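Trehalose-6-phosphate phosphatase (Cryptococcus neoformans, PDB 5DX9) belongs to the trehalose-phosphatase family of the HAD clan, pairing an alpha/beta core that binds magnesium with a smaller cap of helices and an antiparallel sheet. Local coordinates at residues A9-A14 with G269-T274; A41-R46 with E74-H79; E125-S130 with I139-R144. One frame throughout, in Å; residues are numbered along the deposited sequence.

Contact 1: A9-A14 with G269-T274; sequences AQFTDA and GVFATT
The ring of Phe271 receives Phe11 on one face: CD1 of Phe11 stands over the centre of that ring, 3.4 Å above its plane. Seen from the other partner, CD2 of Phe271 lies at the edge of the Phe11 ring, in its plane. The pair is thus a T-shaped (edge-to-face) stack, with planes 70° apart and ring centroids separated by 4.9 Å. The closest atoms are Phe11 CD1 and Phe271 CG, 3.5 Å apart. On the same face CB of Phe11 adds an off-centre CH-pi contact, 4.3 Å from the centroid of the Phe271 ring. The remaining touches come at the outer end of that ring, where the methyl CB of Ala14 is 4.2 Å from Phe271 CE2 and the amide end of Gln10 passes obliquely near CZ. Phe11 has CG anti to the backbone N (chi1 175°), which carries its ring forward from the helix and brings its edge over Phe271.

Helix 8-17 precedes the first strand of the core and here packs on strand 270-275, next to last at one side of the mixed, largely parallel sheet of the Rossmann-like HAD fold. The local helix and strand axes run at 136° and come within 10.5 Å, a separation bridged mainly by the Phe271 side chain. Neighbouring strands enlarge the aromatic cluster: Phe11 also meets Phe208, while Phe271 meets Trp286 with nearly parallel rings. The backbone of Phe271 is hydrogen-bonded to Ile207 and Cys209. Between the two segments attraction is therefore chiefly van der Waals and C-H to pi, and the helix meets this strand through the fit of Phe11 and Ala14 against one ring.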
loop_
_atom_site.group_PDB
_atom_site.type_symbol
_atom_site.label_atom_id
_atom_site.label_comp_id
_atom_site.label_asym_id
_atom_site.label_seq_id
_atom_site.Cartn_x
_atom_site.Cartn_y
_atom_site.Cartn_z
ATOM N N ALA A 9 -21.422 6.060 -7.809
ATOM C CA ALA A 9 -22.237 7.258 -7.975
ATOM C C ALA A 9 -21.914 8.278 -6.889
ATOM O O ALA A 9 -21.584 9.426 -7.185
ATOM C CB ALA A 9 -23.715 6.906 -7.953
ATOM N N GLN A 10 -22.004 7.852 -5.633
ATOM C CA GLN A 10 -21.676 8.725 -4.513
ATOM C C GLN A 10 -20.211 9.155 -4.520
ATOM O O GLN A 10 -19.887 10.281 -4.135
ATOM C CB GLN A 10 -21.992 8.043 -3.188
ATOM C CG GLN A 10 -21.531 8.839 -1.990
ATOM C CD GLN A 10 -21.545 8.024 -0.712
ATOM O OE1 GLN A 10 -22.224 6.998 -0.622
ATOM N NE2 GLN A 10 -20.787 8.474 0.283
ATOM N N PHE A 11 -19.324 8.257 -4.940
ATOM C CA PHE A 11 -17.905 8.590 -5.007
ATOM C C PHE A 11 -17.633 9.602 -6.114
ATOM O O PHE A 11 -16.830 10.518 -5.944
ATOM C CB PHE A 11 -17.052 7.340 -5.230
ATOM C CG PHE A 11 -15.597 7.640 -5.415
ATOM C CD1 PHE A 11 -14.835 8.096 -4.353
ATOM C CD2 PHE A 11 -14.993 7.484 -6.649
ATOM C CE1 PHE A 11 -13.496 8.386 -4.516
ATOM C CE2 PHE A 11 -13.651 7.770 -6.819
ATOM C CZ PHE A 11 -12.903 8.223 -5.752
ATOM N N THR A 12 -18.302 9.426 -7.248
ATOM C CA THR A 12 -18.143 10.331 -8.383
ATOM C C THR A 12 -18.465 11.771 -7.998
ATOM O O THR A 12 -17.707 12.693 -8.298
ATOM C CB THR A 12 -19.037 9.915 -9.564
ATOM O OG1 THR A 12 -18.618 8.637 -10.061
ATOM C CG2 THR A 12 -18.949 10.938 -10.682
ATOM N N ASP A 13 -19.592 11.959 -7.323
ATOM C CA ASP A 13 -20.035 13.293 -6.944
ATOM C C ASP A 13 -19.105 13.918 -5.908
ATOM O O ASP A 13 -18.826 15.118 -5.954
ATOM C CB ASP A 13 -21.472 13.241 -6.425
ATOM C CG ASP A 13 -22.486 13.029 -7.542
ATOM O OD1 ASP A 13 -22.332 13.655 -8.613
ATOM O OD2 ASP A 13 -23.433 12.235 -7.352
ATOM N N ALA A 14 -18.616 13.100 -4.980
ATOM C CA ALA A 14 -17.674 13.583 -3.980
ATOM C C ALA A 14 -16.364 13.992 -4.645
ATOM O O ALA A 14 -15.754 14.995 -4.272
ATOM C CB ALA A 14 -17.430 12.527 -2.922
ATOM N N GLY A 269 -15.773 11.419 3.758
ATOM C CA GLY A 269 -14.906 11.681 2.625
ATOM C C GLY A 269 -13.885 10.588 2.342
ATOM O O GLY A 269 -13.141 10.670 1.363
ATOM N N VAL A 270 -13.845 9.563 3.191
ATOM C CA VAL A 270 -12.866 8.485 3.035
ATOM C C VAL A 270 -13.494 7.271 2.361
ATOM O O VAL A 270 -14.459 6.693 2.866
ATOM C CB VAL A 270 -12.265 8.050 4.393
ATOM C CG1 VAL A 270 -11.283 6.892 4.202
ATOM C CG2 VAL A 270 -11.588 9.222 5.083
ATOM N N PHE A 271 -12.943 6.893 1.213
ATOM C CA PHE A 271 -13.430 5.729 0.486
ATOM C C PHE A 271 -12.400 4.600 0.489
ATOM O O PHE A 271 -11.677 4.395 -0.489
ATOM C CB PHE A 271 -13.801 6.117 -0.944
ATOM C CG PHE A 271 -15.007 7.012 -1.029
ATOM C CD1 PHE A 271 -16.251 6.490 -1.347
ATOM C CD2 PHE A 271 -14.901 8.369 -0.772
ATOM C CE1 PHE A 271 -17.364 7.308 -1.421
ATOM C CE2 PHE A 271 -16.014 9.193 -0.841
ATOM C CZ PHE A 271 -17.246 8.660 -1.165
ATOM N N ALA A 272 -12.342 3.869 1.599
ATOM C CA ALA A 272 -11.424 2.743 1.728
ATOM C C ALA A 272 -12.016 1.507 1.070
ATOM O O ALA A 272 -13.053 0.996 1.499
ATOM C CB ALA A 272 -11.109 2.476 3.192
ATOM N N THR A 273 -11.344 1.027 0.031
ATOM C CA THR A 273 -11.878 -0.044 -0.793
ATOM C C THR A 273 -10.939 -1.245 -0.854
ATOM O O THR A 273 -9.793 -1.137 -1.292
ATOM C CB THR A 273 -12.159 0.455 -2.227
ATOM O OG1 THR A 273 -12.992 1.621 -2.172
ATOM C CG2 THR A 273 -12.855 -0.615 -3.038
ATOM N N THR A 274 -11.430 -2.393 -0.405
ATOM C CA THR A 274 -10.687 -3.631 -0.566
ATOM C C THR A 274 -11.074 -4.284 -1.882
ATOM O O THR A 274 -12.179 -4.080 -2.380
ATOM C CB THR A 274 -10.944 -4.620 0.588
ATOM O OG1 THR A 274 -10.011 -5.708 0.499
ATOM C CG2 THR A 274 -12.371 -5.167 0.532
#

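Contact 2: A41-R46 with E74-H79; sequences AVPTER and EEHWGH
Pro43 sits against two consecutive aromatic residues at once, Trp77 through one part of its ring and His76 through another. Its CG lies 3.6 Å above the plane of the indole, offset toward the rim, while CB reaches the benzo part, 3.5 Å from Trp77 CZ2. The two side chains lie alongside, pointing opposite ways. At the other end of the pyrrolidine, CD is 3.9 Å from His76 CB, and that approach is oblique to the imidazole. Val42 extends the contact outward: its CG1 comes 3.3 Å from NE2 of His76, a close approach of methyl to nitrogen. In Val42 this branch is anti to the carbonyl carbon (chi1 -56°), the setting that turns it to the imidazole. The histidine ring is covered on one face by CG of its own neighbour Glu75, 3.9 Å above the plane, and makes an edge-to-face pair with Phe72.

In the Rossmann-like core, helix 45-56 belongs to the crossover between the parallel strands 21-25 and 60-65, and helix 70-77 to the next one, from 60-65 to 84-87. Pro43 belongs to the lead into the first of these helices, whose N-cap is Thr44, and Trp77 lies near the end of the second. The indole also packs on Thr47 and Ile51 of helix 45-56. Tyr27, between the magnesium ligands Asn26 and Asp28 in sequence, meets the Trp77 ring nearly at right angles, touches Pro43 and gives its hydroxyl group to a hydrogen bond with Ala41 O. Ala41 itself touches the bound alpha-D-glucopyranose, while Val42, one residue on, is exposed at the surface.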
loop_
_atom_site.group_PDB
_atom_site.type_symbol
_atom_site.label_atom_id
_atom_site.label_comp_id
_atom_site.label_asym_id
_atom_site.label_seq_id
_atom_site.Cartn_x
_atom_site.Cartn_y
_atom_site.Cartn_z
ATOM N N ALA A 41 3.634 -8.716 -14.285
ATOM C CA ALA A 41 2.498 -7.912 -13.840
ATOM C C ALA A 41 2.596 -6.479 -14.357
ATOM O O ALA A 41 2.685 -5.531 -13.576
ATOM C CB ALA A 41 2.409 -7.922 -12.324
ATOM N N VAL A 42 2.580 -6.327 -15.676
ATOM C CA VAL A 42 2.721 -5.012 -16.292
ATOM C C VAL A 42 1.359 -4.365 -16.547
ATOM O O VAL A 42 0.423 -5.028 -16.993
ATOM C CB VAL A 42 3.502 -5.094 -17.617
ATOM C CG1 VAL A 42 4.857 -5.755 -17.386
ATOM C CG2 VAL A 42 2.704 -5.857 -18.662
ATOM N N PRO A 43 1.249 -3.059 -16.261
ATOM C CA PRO A 43 -0.025 -2.349 -16.410
ATOM C C PRO A 43 -0.472 -2.273 -17.864
ATOM O O PRO A 43 0.357 -2.119 -18.761
ATOM C CB PRO A 43 0.283 -0.952 -15.854
ATOM C CG PRO A 43 1.750 -0.793 -16.034
ATOM C CD PRO A 43 2.338 -2.163 -15.835
ATOM N N THR A 44 -1.777 -2.389 -18.089
ATOM C CA THR A 44 -2.333 -2.307 -19.432
ATOM C C THR A 44 -2.272 -0.874 -19.941
ATOM O O THR A 44 -1.841 0.029 -19.224
ATOM C CB THR A 44 -3.790 -2.790 -19.473
ATOM O OG1 THR A 44 -4.608 -1.900 -18.702
ATOM C CG2 THR A 44 -3.902 -4.194 -18.907
ATOM N N GLU A 45 -2.710 -0.668 -21.179
ATOM C CA GLU A 45 -2.736 0.669 -21.756
ATOM C C GLU A 45 -3.780 1.532 -21.054
ATOM O O GLU A 45 -3.500 2.663 -20.661
ATOM C CB GLU A 45 -3.024 0.602 -23.258
ATOM C CG GLU A 45 -2.328 1.688 -24.055
ATOM C CD GLU A 45 -0.826 1.667 -23.852
ATOM O OE1 GLU A 45 -0.204 0.616 -24.131
ATOM O OE2 GLU A 45 -0.271 2.693 -23.399
ATOM N N ARG A 46 -4.982 0.987 -20.901
ATOM C CA ARG A 46 -6.074 1.708 -20.256
ATOM C C ARG A 46 -5.731 2.078 -18.816
ATOM O O ARG A 46 -6.066 3.168 -18.354
ATOM C CB ARG A 46 -7.357 0.874 -20.293
ATOM C CG ARG A 46 -7.978 0.758 -21.676
ATOM C CD ARG A 46 -9.089 -0.282 -21.705
ATOM N NE ARG A 46 -10.151 0.001 -20.744
ATOM C CZ ARG A 46 -11.188 -0.802 -20.521
ATOM N NH1 ARG A 46 -11.300 -1.939 -21.191
ATOM N NH2 ARG A 46 -12.111 -0.473 -19.628
ATOM N N GLU A 74 9.513 1.883 -10.659
ATOM C CA GLU A 74 10.111 2.882 -11.543
ATOM C C GLU A 74 9.999 2.475 -13.007
ATOM O O GLU A 74 9.678 3.298 -13.866
ATOM C CB GLU A 74 11.578 3.113 -11.177
ATOM C CG GLU A 74 11.807 4.289 -10.242
ATOM C CD GLU A 74 11.600 5.634 -10.925
ATOM O OE1 GLU A 74 11.468 6.651 -10.210
ATOM O OE2 GLU A 74 11.577 5.677 -12.176
ATOM N N GLU A 75 10.262 1.202 -13.282
ATOM C CA GLU A 75 10.254 0.697 -14.649
ATOM C C GLU A 75 8.925 0.936 -15.351
ATOM O O GLU A 75 8.893 1.242 -16.541
ATOM C CB GLU A 75 10.577 -0.801 -14.672
ATOM C CG GLU A 75 10.350 -1.456 -16.033
ATOM C CD GLU A 75 10.980 -2.836 -16.144
ATOM O OE1 GLU A 75 11.947 -3.113 -15.403
ATOM O OE2 GLU A 75 10.509 -3.645 -16.974
ATOM N N HIS A 76 7.828 0.794 -14.615
ATOM C CA HIS A 76 6.509 0.842 -15.229
ATOM C C HIS A 76 5.735 2.111 -14.895
ATOM O O HIS A 76 4.713 2.388 -15.516
ATOM C CB HIS A 76 5.685 -0.380 -14.814
ATOM C CG HIS A 76 6.247 -1.682 -15.298
ATOM N ND1 HIS A 76 6.778 -2.625 -14.448
ATOM C CD2 HIS A 76 6.364 -2.192 -16.547
ATOM C CE1 HIS A 76 7.198 -3.665 -15.148
ATOM N NE2 HIS A 76 6.956 -3.422 -16.430
ATOM N N TRP A 77 6.213 2.883 -13.925
ATOM C CA TRP A 77 5.481 4.078 -13.503
ATOM C C TRP A 77 6.359 5.319 -13.379
ATOM O O TRP A 77 5.849 6.424 -13.203
ATOM C CB TRP A 77 4.773 3.824 -12.166
ATOM C CG TRP A 77 3.693 2.789 -12.250
ATOM C CD1 TRP A 77 3.696 1.553 -11.675
ATOM C CD2 TRP A 77 2.453 2.896 -12.964
ATOM N NE1 TRP A 77 2.535 0.885 -11.978
ATOM C CE2 TRP A 77 1.755 1.687 -12.770
ATOM C CE3 TRP A 77 1.863 3.897 -13.743
ATOM C CZ2 TRP A 77 0.500 1.451 -13.328
ATOM C CZ3 TRP A 77 0.616 3.662 -14.296
ATOM C CH2 TRP A 77 -0.053 2.449 -14.085
ATOM N N GLY A 78 7.672 5.137 -13.475
ATOM C CA GLY A 78 8.610 6.234 -13.311
ATOM C C GLY A 78 8.442 7.336 -14.339
ATOM O O GLY A 78 8.931 8.449 -14.153
ATOM N N HIS A 79 7.736 7.025 -15.422
ATOM C CA HIS A 79 7.530 7.979 -16.506
ATOM C C HIS A 79 6.453 9.017 -16.182
ATOM O O HIS A 79 6.291 9.999 -16.910
ATOM C CB HIS A 79 7.164 7.244 -17.792
ATOM C CG HIS A 79 5.781 6.669 -17.786
ATOM N ND1 HIS A 79 5.454 5.530 -17.083
ATOM C CD2 HIS A 79 4.648 7.074 -18.403
ATOM C CE1 HIS A 79 4.173 5.261 -17.266
ATOM N NE2 HIS A 79 3.661 6.179 -18.063
#

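Contact 3: E125-S130 with I139-R144; sequences ERTTGS and ITWHYR. With G6P (6-O-phosphono-alpha-D-glucopyranose), chain B; GLC (alpha-D-glucopyranose), chain C.
A type II beta turn, Thr127 to Ser130, leads from helix 112-125 into strand 131-134 and rests on Trp141 and His142 of the adjacent hairpin strand 139-142. Trp141 offers the edge of its indole: Thr127 CB lies in the ring plane, 3.8 Å from CZ2, the two side chains crossing at about a right angle. CB of Ser130 approaches the nitrogen side of the same ring, 3.5 Å from NE1. The turn is fastened from within, because Thr127 O accepts both Ser130 N and Ser130 OG; the hydroxyl bond is 2.6 Å from Ser130 OG to Thr127 O and meets a lone pair in the carbonyl plane. Thr127 OG1 is held by Tyr123 O and Gln154. Where the backbones come close, Ser130 CA is 3.1 Å from His142 O, a bent CA-H...O contact.

Thr140, His142 and, just past the strand, Arg144 belong to the sugar pocket. CE1 of His142 comes within 3.6 Å of G6P O2 at the edge of the imidazole, whose NE2 is hydrogen-bonded to Glu133. CG2 of Thr140 lies over one face of the imidazole, toward its rim. Arg144, its chain bent at chi3 (-63°), gives a nearly straight bond from NE to GLC O3 (2.7 Å, 167°), with a weak second one from NH2. Glu133 also hydrogen-bonds G6P, so it may both position the imidazole and bind the sugar. The Trp141 ring meets that of Phe120, the planes about 20° apart. Helices beside a four-stranded antiparallel sheet, with the sheet toward the sugar pocket, are as in the C2B caps of HAD phosphatases.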
loop_
_atom_site.group_PDB
_atom_site.type_symbol
_atom_site.label_atom_id
_atom_site.label_comp_id
_atom_site.label_asym_id
_atom_site.label_seq_id
_atom_site.Cartn_x
_atom_site.Cartn_y
_atom_site.Cartn_z
ATOM N N GLU A 125 15.689 -24.238 -2.932
ATOM C CA GLU A 125 16.442 -25.355 -3.493
ATOM C C GLU A 125 15.702 -26.682 -3.334
ATOM O O GLU A 125 15.908 -27.613 -4.110
ATOM C CB GLU A 125 17.824 -25.447 -2.838
ATOM C CG GLU A 125 18.669 -24.184 -2.981
ATOM C CD GLU A 125 19.932 -24.214 -2.131
ATOM O OE1 GLU A 125 20.612 -23.168 -2.043
ATOM O OE2 GLU A 125 20.243 -25.274 -1.549
ATOM N N ARG A 126 14.838 -26.765 -2.328
ATOM C CA ARG A 126 14.136 -28.010 -2.036
ATOM C C ARG A 126 12.654 -27.929 -2.388
ATOM O O ARG A 126 11.871 -28.805 -2.027
ATOM C CB ARG A 126 14.314 -28.380 -0.561
ATOM C CG ARG A 126 15.724 -28.837 -0.221
ATOM C CD ARG A 126 16.014 -28.716 1.263
ATOM N NE ARG A 126 17.398 -29.071 1.565
ATOM C CZ ARG A 126 18.436 -28.251 1.410
ATOM N NH1 ARG A 126 18.255 -27.019 0.949
ATOM N NH2 ARG A 126 19.659 -28.666 1.713
ATOM N N THR A 127 12.277 -26.875 -3.102
ATOM C CA THR A 127 10.902 -26.708 -3.549
ATOM C C THR A 127 10.888 -26.281 -5.012
ATOM O O THR A 127 10.968 -25.094 -5.317
ATOM C CB THR A 127 10.142 -25.666 -2.697
ATOM O OG1 THR A 127 10.239 -26.014 -1.309
ATOM C CG2 THR A 127 8.677 -25.611 -3.100
ATOM N N THR A 128 10.797 -27.260 -5.909
ATOM C CA THR A 128 10.829 -26.998 -7.344
ATOM C C THR A 128 9.723 -26.033 -7.758
ATOM O O THR A 128 8.562 -26.197 -7.379
ATOM C CB THR A 128 10.698 -28.300 -8.159
ATOM O OG1 THR A 128 11.736 -29.211 -7.775
ATOM C CG2 THR A 128 10.805 -28.015 -9.650
ATOM N N GLY A 129 10.095 -25.018 -8.531
ATOM C CA GLY A 129 9.143 -24.028 -8.992
ATOM C C GLY A 129 9.073 -22.828 -8.071
ATOM O O GLY A 129 8.475 -21.808 -8.411
ATOM N N SER A 130 9.680 -22.950 -6.895
ATOM C CA SER A 130 9.726 -21.833 -5.961
ATOM C C SER A 130 10.807 -20.851 -6.390
ATOM O O SER A 130 11.817 -21.240 -6.981
ATOM C CB SER A 130 9.988 -22.315 -4.534
ATOM O OG SER A 130 11.347 -22.681 -4.369
ATOM N N ILE A 139 12.338 -9.448 1.744
ATOM C CA ILE A 139 12.588 -10.637 0.944
ATOM C C ILE A 139 11.322 -11.468 0.784
ATOM O O ILE A 139 10.619 -11.745 1.756
ATOM C CB ILE A 139 13.688 -11.519 1.565
ATOM C CG1 ILE A 139 14.933 -10.688 1.885
ATOM C CG2 ILE A 139 14.013 -12.682 0.635
ATOM C CD1 ILE A 139 15.972 -11.433 2.707
ATOM N N THR A 140 11.044 -11.873 -0.448
ATOM C CA THR A 140 9.848 -12.645 -0.744
ATOM C C THR A 140 10.193 -14.013 -1.310
ATOM O O THR A 140 11.011 -14.125 -2.221
ATOM C CB THR A 140 8.942 -11.914 -1.745
ATOM O OG1 THR A 140 8.598 -10.625 -1.224
ATOM C CG2 THR A 140 7.676 -12.717 -2.002
ATOM N N TRP A 141 9.568 -15.047 -0.760
ATOM C CA TRP A 141 9.684 -16.393 -1.303
ATOM C C TRP A 141 8.381 -16.780 -1.995
ATOM O O TRP A 141 7.323 -16.814 -1.366
ATOM C CB TRP A 141 10.026 -17.399 -0.201
ATOM C CG TRP A 141 10.205 -18.808 -0.698
ATOM C CD1 TRP A 141 11.226 -19.281 -1.476
ATOM C CD2 TRP A 141 9.348 -19.929 -0.436
ATOM N NE1 TRP A 141 11.052 -20.624 -1.718
ATOM C CE2 TRP A 141 9.907 -21.043 -1.096
ATOM C CE3 TRP A 141 8.161 -20.095 0.282
ATOM C CZ2 TRP A 141 9.321 -22.308 -1.051
ATOM C CZ3 TRP A 141 7.579 -21.351 0.320
ATOM C CH2 TRP A 141 8.159 -22.440 -0.342
ATOM N N HIS A 142 8.464 -17.058 -3.293
ATOM C CA HIS A 142 7.295 -17.430 -4.078
ATOM C C HIS A 142 7.182 -18.941 -4.233
ATOM O O HIS A 142 8.183 -19.620 -4.454
ATOM C CB HIS A 142 7.352 -16.788 -5.465
ATOM C CG HIS A 142 7.357 -15.294 -5.447
ATOM N ND1 HIS A 142 6.208 -14.546 -5.325
ATOM C CD2 HIS A 142 8.375 -14.402 -5.558
ATOM C CE1 HIS A 142 6.513 -13.262 -5.349
ATOM N NE2 HIS A 142 7.820 -13.148 -5.490
ATOM N N TYR A 143 5.965 -19.467 -4.133
ATOM C CA TYR A 143 5.739 -20.885 -4.401
ATOM C C TYR A 143 4.500 -21.090 -5.270
ATOM O O TYR A 143 3.959 -22.192 -5.329
ATOM C CB TYR A 143 5.610 -21.676 -3.093
ATOM C CG TYR A 143 4.406 -21.302 -2.261
ATOM C CD1 TYR A 143 3.196 -21.973 -2.407
ATOM C CD2 TYR A 143 4.475 -20.275 -1.331
ATOM C CE1 TYR A 143 2.090 -21.630 -1.650
ATOM C CE2 TYR A 143 3.377 -19.924 -0.571
ATOM C CZ TYR A 143 2.187 -20.604 -0.732
ATOM O OH TYR A 143 1.095 -20.247 0.030
ATOM N N ARG A 144 4.061 -20.033 -5.951
ATOM C CA ARG A 144 2.865 -20.111 -6.786
ATOM C C ARG A 144 3.029 -21.105 -7.935
ATOM O O ARG A 144 2.049 -21.673 -8.418
ATOM C CB ARG A 144 2.499 -18.733 -7.347
ATOM C CG ARG A 144 1.278 -18.751 -8.264
ATOM C CD ARG A 144 0.911 -17.360 -8.772
ATOM N NE ARG A 144 0.540 -16.474 -7.675
ATOM C CZ ARG A 144 -0.639 -16.490 -7.061
ATOM N NH1 ARG A 144 -1.574 -17.349 -7.438
ATOM N NH2 ARG A 144 -0.879 -15.650 -6.065
HETATM C C1 G6P B . 4.132 -9.355 -5.607
HETATM C C2 G6P B . 5.628 -9.092 -5.492
HETATM C C3 G6P B . 6.149 -9.424 -4.108
HETATM C C4 G6P B . 5.424 -8.600 -3.064
HETATM C C5 G6P B . 3.895 -8.526 -3.241
HETATM C C6 G6P B . 3.337 -7.160 -2.795
HETATM O O1 G6P B . 3.815 -10.748 -5.570
HETATM O O2 G6P B . 6.313 -9.858 -6.480
HETATM O O3 G6P B . 7.541 -9.092 -4.007
HETATM O O4 G6P B . 5.788 -9.197 -1.811
HETATM O O5 G6P B . 3.414 -8.661 -4.587
HETATM O O6 G6P B . 2.788 -6.424 -3.917
HETATM P P G6P B . 1.620 -5.307 -3.711
HETATM O O1P G6P B . 1.676 -4.129 -4.805
HETATM O O2P G6P B . 0.303 -5.973 -3.833
HETATM O O3P G6P B . 1.806 -4.713 -2.227
HETATM C C1 GLC C . 2.433 -10.983 -5.874
HETATM C C2 GLC C . 2.075 -12.446 -5.606
HETATM C C3 GLC C . 2.710 -13.362 -6.643
HETATM C C4 GLC C . 2.394 -12.903 -8.060
HETATM C C5 GLC C . 2.748 -11.429 -8.241
HETATM C C6 GLC C . 2.269 -10.885 -9.587
HETATM O O2 GLC C . 2.504 -12.806 -4.278
HETATM O O3 GLC C . 2.224 -14.697 -6.461
HETATM O O4 GLC C . 3.125 -13.733 -8.976
HETATM O O5 GLC C . 2.141 -10.632 -7.227
HETATM O O6 GLC C . 0.882 -11.196 -9.780
#

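How the contacts relate
Contacts 1 and 2 lie in the Rossmann-like core and are partly buried: contact 1 sets a helix on a strand, contact 2 a helix lead-in against the end region of another helix. Contact 3, buried, belongs to the cap, about 38 Å from contact 1 between centres. All three rest on an aromatic ring, but differently: ring against ring in contact 1, proline on indole in contact 2, an indole edge under a turn in contact 3. Contact 3 is the richest in polar atoms and includes sugar-binding residues; in contact 2 the neighbouring Ala41 touches the glucose, and Val42 is exposed. Contact 1 closes the long loop within which the other two lie in series.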